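Local structure of molybdopterin adenylyltransferase (Pyrococcus furiosus, 4LHB) at residues Val124-Ser129 with Val138-Thr143; Ala90-Thr95 with Val155-Pro160. The protein catalyses the ATP-dependent adenylylation of molybdopterin, releasing diphosphate, as a step in molybdenum-cofactor biosynthesis. All blocks are in the same frame, centred on the assembly; numbering follows the deposited sequence.

Contact 1: Val124-Ser129 with Val138-Thr143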
ATOM      1  N   VAL C 124     -20.439   7.177   6.777  1.00 32.50           N
ATOM      2  CA  VAL C 124     -21.534   7.954   7.368  1.00 34.02           C
ATOM      3  C   VAL C 124     -22.324   8.684   6.277  1.00 35.19           C
ATOM      4  O   VAL C 124     -23.564   8.558   6.181  1.00 34.99           O
ATOM      5  CB  VAL C 124     -21.025   8.887   8.485  1.00 32.21           C
ATOM      6  CG1 VAL C 124     -22.071   9.936   8.799  1.00 29.08           C
ATOM      7  CG2 VAL C 124     -20.646   8.033   9.717  1.00 29.41           C
ATOM      8  N   PHE C 125     -21.578   9.345   5.399  1.00 34.54           N
ATOM      9  CA  PHE C 125     -22.129   9.928   4.178  1.00 36.20           C
ATOM     10  C   PHE C 125     -22.982   8.927   3.426  1.00 36.32           C
ATOM     11  O   PHE C 125     -24.090   9.223   3.034  1.00 34.07           O
ATOM     12  CB  PHE C 125     -21.010  10.440   3.227  1.00 38.28           C
ATOM     13  CG  PHE C 125     -21.532  11.206   2.069  1.00 39.46           C
ATOM     14  CD1 PHE C 125     -21.616  12.576   2.122  1.00 45.95           C
ATOM     15  CD2 PHE C 125     -22.002  10.558   0.949  1.00 46.42           C
ATOM     16  CE1 PHE C 125     -22.130  13.304   1.063  1.00 45.97           C
ATOM     17  CE2 PHE C 125     -22.545  11.263  -0.101  1.00 47.15           C
ATOM     18  CZ  PHE C 125     -22.590  12.643  -0.049  1.00 49.65           C
ATOM     19  N   ARG C 126     -22.438   7.757   3.168  1.00 37.38           N
ATOM     20  CA  ARG C 126     -23.188   6.775   2.427  1.00 41.28           C
ATOM     21  C   ARG C 126     -24.417   6.312   3.184  1.00 41.88           C
ATOM     22  O   ARG C 126     -25.463   6.118   2.567  1.00 43.43           O
ATOM     23  CB  ARG C 126     -22.290   5.599   1.982  1.00 43.73           C
ATOM     24  CG  ARG C 126     -21.515   5.966   0.720  1.00 44.78           C
ATOM     25  CD  ARG C 126     -20.707   4.856   0.073  1.00 42.66           C
ATOM     26  NE  ARG C 126     -19.577   4.484   0.903  1.00 38.51           N
ATOM     27  CZ  ARG C 126     -18.471   5.193   1.032  1.00 38.95           C
ATOM     28  NH1 ARG C 126     -18.314   6.332   0.381  1.00 46.86           N
ATOM     29  NH2 ARG C 126     -17.519   4.776   1.851  1.00 34.63           N
ATOM     30  N   ALA C 127     -24.328   6.182   4.505  1.00 44.02           N
ATOM     31  CA  ALA C 127     -25.511   5.757   5.296  1.00 44.71           C
ATOM     32  C   ALA C 127     -26.623   6.789   5.184  1.00 44.79           C
ATOM     33  O   ALA C 127     -27.751   6.439   4.897  1.00 49.69           O
ATOM     34  CB  ALA C 127     -25.170   5.485   6.754  1.00 35.48           C
ATOM     35  N   LYS C 128     -26.322   8.059   5.364  1.00 44.06           N
ATOM     36  CA  LYS C 128     -27.388   9.041   5.256  1.00 50.95           C
ATOM     37  C   LYS C 128     -27.940   9.045   3.828  1.00 52.22           C
ATOM     38  O   LYS C 128     -29.146   9.072   3.624  1.00 63.38           O
ATOM     39  CB  LYS C 128     -26.910  10.452   5.658  1.00 54.98           C
ATOM     40  CG  LYS C 128     -28.021  11.505   5.738  1.00 59.96           C
ATOM     41  CD  LYS C 128     -28.995  11.258   6.897  1.00 61.40           C
ATOM     42  CE  LYS C 128     -30.207  12.205   6.896  1.00 62.23           C
ATOM     43  NZ  LYS C 128     -31.441  11.618   6.276  1.00 61.00           N
ATOM     44  N   SER C 129     -27.054   9.010   2.840  1.00 53.67           N
ATOM     45  CA  SER C 129     -27.442   9.081   1.438  1.00 48.91           C
ATOM     46  C   SER C 129     -28.311   7.931   1.013  1.00 49.59           C
ATOM     47  O   SER C 129     -29.148   8.085   0.140  1.00 46.13           O
ATOM     48  CB  SER C 129     -26.213   9.095   0.547  1.00 50.19           C
ATOM     49  OG  SER C 129     -25.581  10.346   0.619  1.00 57.02           O
ATOM     50  N   VAL C 138     -23.647   2.694  -4.062  1.00 38.19           N
ATOM     51  CA  VAL C 138     -22.517   1.882  -4.541  1.00 37.97           C
ATOM     52  C   VAL C 138     -21.537   2.742  -5.366  1.00 38.59           C
ATOM     53  O   VAL C 138     -20.335   2.479  -5.352  1.00 37.62           O
ATOM     54  CB  VAL C 138     -23.067   0.622  -5.283  1.00 36.55           C
ATOM     55  CG1 VAL C 138     -22.060  -0.044  -6.196  1.00 35.38           C
ATOM     56  CG2 VAL C 138     -23.601  -0.361  -4.243  1.00 35.45           C
ATOM     57  N   LEU C 139     -22.050   3.786  -6.031  1.00 36.44           N
ATOM     58  CA  LEU C 139     -21.220   4.748  -6.737  1.00 37.82           C
ATOM     59  C   LEU C 139     -20.780   5.924  -5.890  1.00 43.71           C
ATOM     60  O   LEU C 139     -19.907   6.667  -6.312  1.00 47.91           O
ATOM     61  CB  LEU C 139     -21.955   5.305  -7.966  1.00 36.51           C
ATOM     62  CG  LEU C 139     -22.063   4.289  -9.088  1.00 35.99           C
ATOM     63  CD1 LEU C 139     -22.929   4.797 -10.198  1.00 34.38           C
ATOM     64  CD2 LEU C 139     -20.677   3.964  -9.590  1.00 36.88           C
ATOM     65  N   THR C 140     -21.401   6.146  -4.736  1.00 47.21           N
ATOM     66  CA  THR C 140     -21.062   7.330  -3.956  1.00 52.29           C
ATOM     67  C   THR C 140     -19.674   7.168  -3.342  1.00 53.08           C
ATOM     68  O   THR C 140     -19.372   6.169  -2.627  1.00 50.13           O
ATOM     69  CB  THR C 140     -22.016   7.631  -2.788  1.00 53.21           C
ATOM     70  OG1 THR C 140     -23.371   7.588  -3.213  1.00 49.68           O
ATOM     71  CG2 THR C 140     -21.722   9.004  -2.265  1.00 56.05           C
ATOM     72  N   ARG C 141     -18.829   8.147  -3.636  1.00 47.72           N
ATOM     73  CA  ARG C 141     -17.520   8.175  -3.015  1.00 48.53           C
ATOM     74  C   ARG C 141     -17.284   9.555  -2.410  1.00 40.51           C
ATOM     75  O   ARG C 141     -17.667  10.583  -2.961  1.00 39.61           O
ATOM     76  CB  ARG C 141     -16.445   7.705  -4.006  1.00 51.12           C
ATOM     77  CG  ARG C 141     -16.860   6.430  -4.772  1.00 56.06           C
ATOM     78  CD  ARG C 141     -15.727   5.701  -5.514  1.00 52.56           C
ATOM     79  NE  ARG C 141     -14.778   6.691  -5.979  1.00 50.71           N
ATOM     80  CZ  ARG C 141     -13.508   6.456  -6.260  1.00 49.38           C
ATOM     81  NH1 ARG C 141     -13.009   5.222  -6.183  1.00 50.09           N
ATOM     82  NH2 ARG C 141     -12.742   7.473  -6.651  1.00 48.01           N
ATOM     83  N   ALA C 142     -16.743   9.558  -1.214  1.00 36.96           N
ATOM     84  CA  ALA C 142     -16.517  10.793  -0.481  1.00 35.18           C
ATOM     85  C   ALA C 142     -15.608  10.376   0.598  1.00 34.04           C
ATOM     86  O   ALA C 142     -15.643   9.231   1.024  1.00 30.63           O
ATOM     87  CB  ALA C 142     -17.792  11.308   0.138  1.00 36.38           C
ATOM     88  N   THR C 143     -14.784  11.295   1.051  1.00 35.56           N
ATOM     89  CA  THR C 143     -13.764  10.931   2.020  1.00 33.82           C
ATOM     90  C   THR C 143     -13.437  12.136   2.845  1.00 28.28           C
ATOM     91  O   THR C 143     -13.747  13.259   2.449  1.00 26.48           O
ATOM     92  CB  THR C 143     -12.484  10.433   1.305  1.00 35.53           C
ATOM     93  OG1 THR C 143     -11.608   9.840   2.274  1.00 43.06           O
ATOM     94  CG2 THR C 143     -11.752  11.587   0.575  1.00 31.47           C
TER
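Thr140 meets two neighbouring side chains of helix 121-133, Phe125 and Arg126. Its CG2 methyl lies 3.2 Å from Phe125 CE2, approaching the ring obliquely, and the two side chains cross at about a right angle. Ala142 takes the next place along the ring: its CB sits over one face, 4.2 Å from Phe125 CG and displaced toward the rim. Arg126 runs past Thr140 in the opposite direction, with its CG 3.9 Å from Thr140 CB. A bend at chi3 (-69°) then turns the guanidinium back to the loop backbone, where NH1 gives Thr140 O a weak hydrogen bond of 3.2 Å; the N-H...O angle is just 128°. The stronger polar partners come from a second subunit: Glu123 there forms a salt bridge with Arg126 NE, and its Ser120 OG hydrogen-bonds to Thr140 O. On the helix itself, Phe125 O receives both Ser129 N and Ser129 OG (3.1 Å), which arrive from opposite faces of the carbonyl plane. The arrangement is helix-on-loop packing, in which the connection from helix 121-133 to strand 143-148 folds back along the helix at a subunit interface of the MoaB hexamer.

Contact 2: Ala90-Thr95 with Val155-Pro160; sequences ADVVVT and VVFSLP
Val93 and Phe157 belong to adjacent parallel strands in the middle of the mixed sheet of an alpha/beta core; the axes of segments 92-95 and 155-159 approach to 4.7 Å, their directions 15° apart. Five backbone hydrogen bonds form the ladder, running from Val155 N to Asp91 O (2.7 Å) at one end to Leu159 N to Thr95 O (2.8 Å) at the other. The tightly packed part is the apolar face bearing Val92, Val94, Val155 and Phe157. Val92 CG1, placed anti to its own backbone N (chi1 -178°), meets the edge of the Phe157 ring in its plane, 3.8 Å from CE2. Further along, Val94 CG2 reaches Leu159 CD1 at 3.8 Å. Helix 163-184 covers this face through Val177, Ile180 and Leu181.

The other face is less closely fitted between the strands: Val93 CB and Val156 CG2 stay 4.5 Å apart, and Ile111 of helix 107-111 packs on Val156 and Thr95. At its C-terminal end this face turns polar. Ser158 OG donates to Thr95 OG1 across 2.6 Å, and a water accepts from Thr95 OG1 while donating to Leu159 O at 3.0 Å. Thr95 OG1 thus has a donor and an acceptor as partners, which would fix its hydroxyl rotation. Regular backbone pairing and branched apolar side chains hold most of the contact, whereas a hydroxyl-water chain satisfies polar groups near the C-terminal ends of the strands.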
ATOM      1  N   ALA C  90      -6.458  28.259   6.030  1.00 41.27           N
ATOM      2  CA  ALA C  90      -7.573  27.300   6.231  1.00 37.72           C
ATOM      3  C   ALA C  90      -7.204  26.117   7.123  1.00 38.15           C
ATOM      4  O   ALA C  90      -6.134  25.531   6.950  1.00 39.94           O
ATOM      5  CB  ALA C  90      -8.085  26.765   4.921  1.00 36.96           C
ATOM      6  N   ASP C  91      -8.116  25.777   8.036  1.00 32.80           N
ATOM      7  CA  ASP C  91      -8.034  24.601   8.911  1.00 32.21           C
ATOM      8  C   ASP C  91      -8.880  23.429   8.371  1.00 29.15           C
ATOM      9  O   ASP C  91      -8.649  22.224   8.732  1.00 26.02           O
ATOM     10  CB  ASP C  91      -8.639  24.924  10.298  1.00 32.67           C
ATOM     11  CG  ASP C  91      -8.010  26.144  10.953  1.00 37.13           C
ATOM     12  OD1 ASP C  91      -6.855  26.026  11.418  1.00 36.24           O
ATOM     13  OD2 ASP C  91      -8.678  27.216  11.023  1.00 39.79           O
ATOM     14  N   VAL C  92      -9.909  23.802   7.612  1.00 22.97           N
ATOM     15  CA  VAL C  92     -10.851  22.891   6.997  1.00 23.90           C
ATOM     16  C   VAL C  92     -10.926  23.242   5.496  1.00 25.81           C
ATOM     17  O   VAL C  92     -10.903  24.411   5.139  1.00 29.37           O
ATOM     18  CB  VAL C  92     -12.257  23.059   7.560  1.00 23.08           C
ATOM     19  CG1 VAL C  92     -13.190  22.062   6.913  1.00 21.19           C
ATOM     20  CG2 VAL C  92     -12.263  22.936   9.082  1.00 21.17           C
ATOM     21  N   VAL C  93     -10.959  22.245   4.621  1.00 25.34           N
ATOM     22  CA  VAL C  93     -11.059  22.479   3.187  1.00 24.64           C
ATOM     23  C   VAL C  93     -12.018  21.471   2.626  1.00 26.22           C
ATOM     24  O   VAL C  93     -11.935  20.277   2.924  1.00 29.26           O
ATOM     25  CB  VAL C  93      -9.735  22.279   2.457  1.00 25.15           C
ATOM     26  CG1 VAL C  93      -9.977  22.360   0.959  1.00 24.68           C
ATOM     27  CG2 VAL C  93      -8.686  23.287   2.915  1.00 22.72           C
ATOM     28  N   VAL C  94     -12.933  21.939   1.796  1.00 27.80           N
ATOM     29  CA  VAL C  94     -13.886  21.062   1.212  1.00 27.57           C
ATOM     30  C   VAL C  94     -13.906  21.174  -0.286  1.00 28.99           C
ATOM     31  O   VAL C  94     -13.960  22.251  -0.864  1.00 30.90           O
ATOM     32  CB  VAL C  94     -15.251  21.154   1.895  1.00 28.95           C
ATOM     33  CG1 VAL C  94     -15.332  22.341   2.815  1.00 27.63           C
ATOM     34  CG2 VAL C  94     -16.400  20.963   0.929  1.00 28.76           C
ATOM     35  N   THR C  95     -13.748  20.020  -0.915  1.00 27.71           N
ATOM     36  CA  THR C  95     -13.675  19.945  -2.348  1.00 25.84           C
ATOM     37  C   THR C  95     -14.996  19.400  -2.708  1.00 24.98           C
ATOM     38  O   THR C  95     -15.504  18.472  -2.025  1.00 25.91           O
ATOM     39  CB  THR C  95     -12.531  19.001  -2.808  1.00 25.12           C
ATOM     40  OG1 THR C  95     -12.776  17.632  -2.359  1.00 22.47           O
ATOM     41  CG2 THR C  95     -11.241  19.519  -2.237  1.00 20.73           C
ATOM     42  N   VAL C 155      -8.179  19.653   7.971  1.00 23.69           N
ATOM     43  CA  VAL C 155      -9.167  18.610   7.803  1.00 23.44           C
ATOM     44  C   VAL C 155      -9.668  18.834   6.406  1.00 25.05           C
ATOM     45  O   VAL C 155     -10.011  19.966   6.055  1.00 25.31           O
ATOM     46  CB  VAL C 155     -10.357  18.712   8.811  1.00 22.92           C
ATOM     47  CG1 VAL C 155     -11.417  17.629   8.561  1.00 20.84           C
ATOM     48  CG2 VAL C 155      -9.839  18.584  10.233  1.00 24.05           C
ATOM     49  N   VAL C 156      -9.720  17.767   5.617  1.00 24.14           N
ATOM     50  CA  VAL C 156     -10.176  17.873   4.235  1.00 24.66           C
ATOM     51  C   VAL C 156     -11.337  16.916   4.047  1.00 24.53           C
ATOM     52  O   VAL C 156     -11.261  15.775   4.452  1.00 26.59           O
ATOM     53  CB  VAL C 156      -9.025  17.555   3.214  1.00 24.97           C
ATOM     54  CG1 VAL C 156      -9.527  17.728   1.757  1.00 21.72           C
ATOM     55  CG2 VAL C 156      -7.779  18.393   3.554  1.00 20.25           C
ATOM     56  N   PHE C 157     -12.433  17.444   3.533  1.00 24.81           N
ATOM     57  CA  PHE C 157     -13.594  16.694   3.190  1.00 26.59           C
ATOM     58  C   PHE C 157     -13.662  16.746   1.640  1.00 28.74           C
ATOM     59  O   PHE C 157     -13.489  17.831   1.014  1.00 28.08           O
ATOM     60  CB  PHE C 157     -14.841  17.404   3.764  1.00 27.31           C
ATOM     61  CG  PHE C 157     -14.914  17.418   5.265  1.00 27.38           C
ATOM     62  CD1 PHE C 157     -15.420  16.330   5.964  1.00 26.90           C
ATOM     63  CD2 PHE C 157     -14.505  18.532   5.984  1.00 27.41           C
ATOM     64  CE1 PHE C 157     -15.463  16.356   7.355  1.00 26.50           C
ATOM     65  CE2 PHE C 157     -14.581  18.562   7.370  1.00 26.01           C
ATOM     66  CZ  PHE C 157     -15.035  17.479   8.054  1.00 24.02           C
ATOM     67  N   SER C 158     -13.937  15.610   1.021  1.00 26.96           N
ATOM     68  CA  SER C 158     -14.124  15.591  -0.420  1.00 25.52           C
ATOM     69  C   SER C 158     -15.452  15.001  -0.715  1.00 25.55           C
ATOM     70  O   SER C 158     -15.750  13.864  -0.363  1.00 25.26           O
ATOM     71  CB  SER C 158     -12.994  14.829  -1.130  1.00 25.07           C
ATOM     72  OG  SER C 158     -11.824  15.627  -0.996  1.00 25.79           O
ATOM     73  N   LEU C 159     -16.257  15.818  -1.375  1.00 29.35           N
ATOM     74  CA  LEU C 159     -17.647  15.522  -1.637  1.00 30.81           C
ATOM     75  C   LEU C 159     -17.900  15.384  -3.129  1.00 29.07           C
ATOM     76  O   LEU C 159     -17.126  15.917  -3.922  1.00 28.83           O
ATOM     77  CB  LEU C 159     -18.469  16.695  -1.103  1.00 31.06           C
ATOM     78  CG  LEU C 159     -18.272  17.093   0.353  1.00 29.25           C
ATOM     79  CD1 LEU C 159     -19.120  18.349   0.589  1.00 28.92           C
ATOM     80  CD2 LEU C 159     -18.699  15.950   1.254  1.00 28.45           C
ATOM     81  N   PRO C 160     -18.969  14.662  -3.502  1.00 30.09           N
ATOM     82  CA  PRO C 160     -19.393  14.629  -4.897  1.00 30.81           C
ATOM     83  C   PRO C 160     -19.854  15.978  -5.365  1.00 31.23           C
ATOM     84  O   PRO C 160     -19.910  16.926  -4.592  1.00 36.63           O
ATOM     85  CB  PRO C 160     -20.576  13.646  -4.917  1.00 29.73           C
ATOM     86  CG  PRO C 160     -20.386  12.791  -3.713  1.00 31.52           C
ATOM     87  CD  PRO C 160     -19.671  13.640  -2.694  1.00 31.96           C
TER
HETATM   88  O   HOH W   1     -14.252  16.641  -4.102  1.00 24.80           O

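Contact 2 is the core element, its centre about 3 Å from the centre of the chain, and touched by no other subunit; contact 1 is partly buried, its centre about 13 Å away, and borders two neighbouring copies. The buried area follows (431 against 253 Å²), and so does the chemistry: regular backbone pairing in one, side-chain packing on a loop with a weak arginine bond in the other. They hold different elements, yet contact 1 is nested in the loop closed by contact 2. Thr143 O lies 2.8 Å from Ser158 N, a probable hydrogen bond that brings strand 143-148 antiparallel beside 153-159, and Phe125 CZ packs 4.1 Å from Pro160 CD, joining helix 121-133 to the residue that follows strand 153-159.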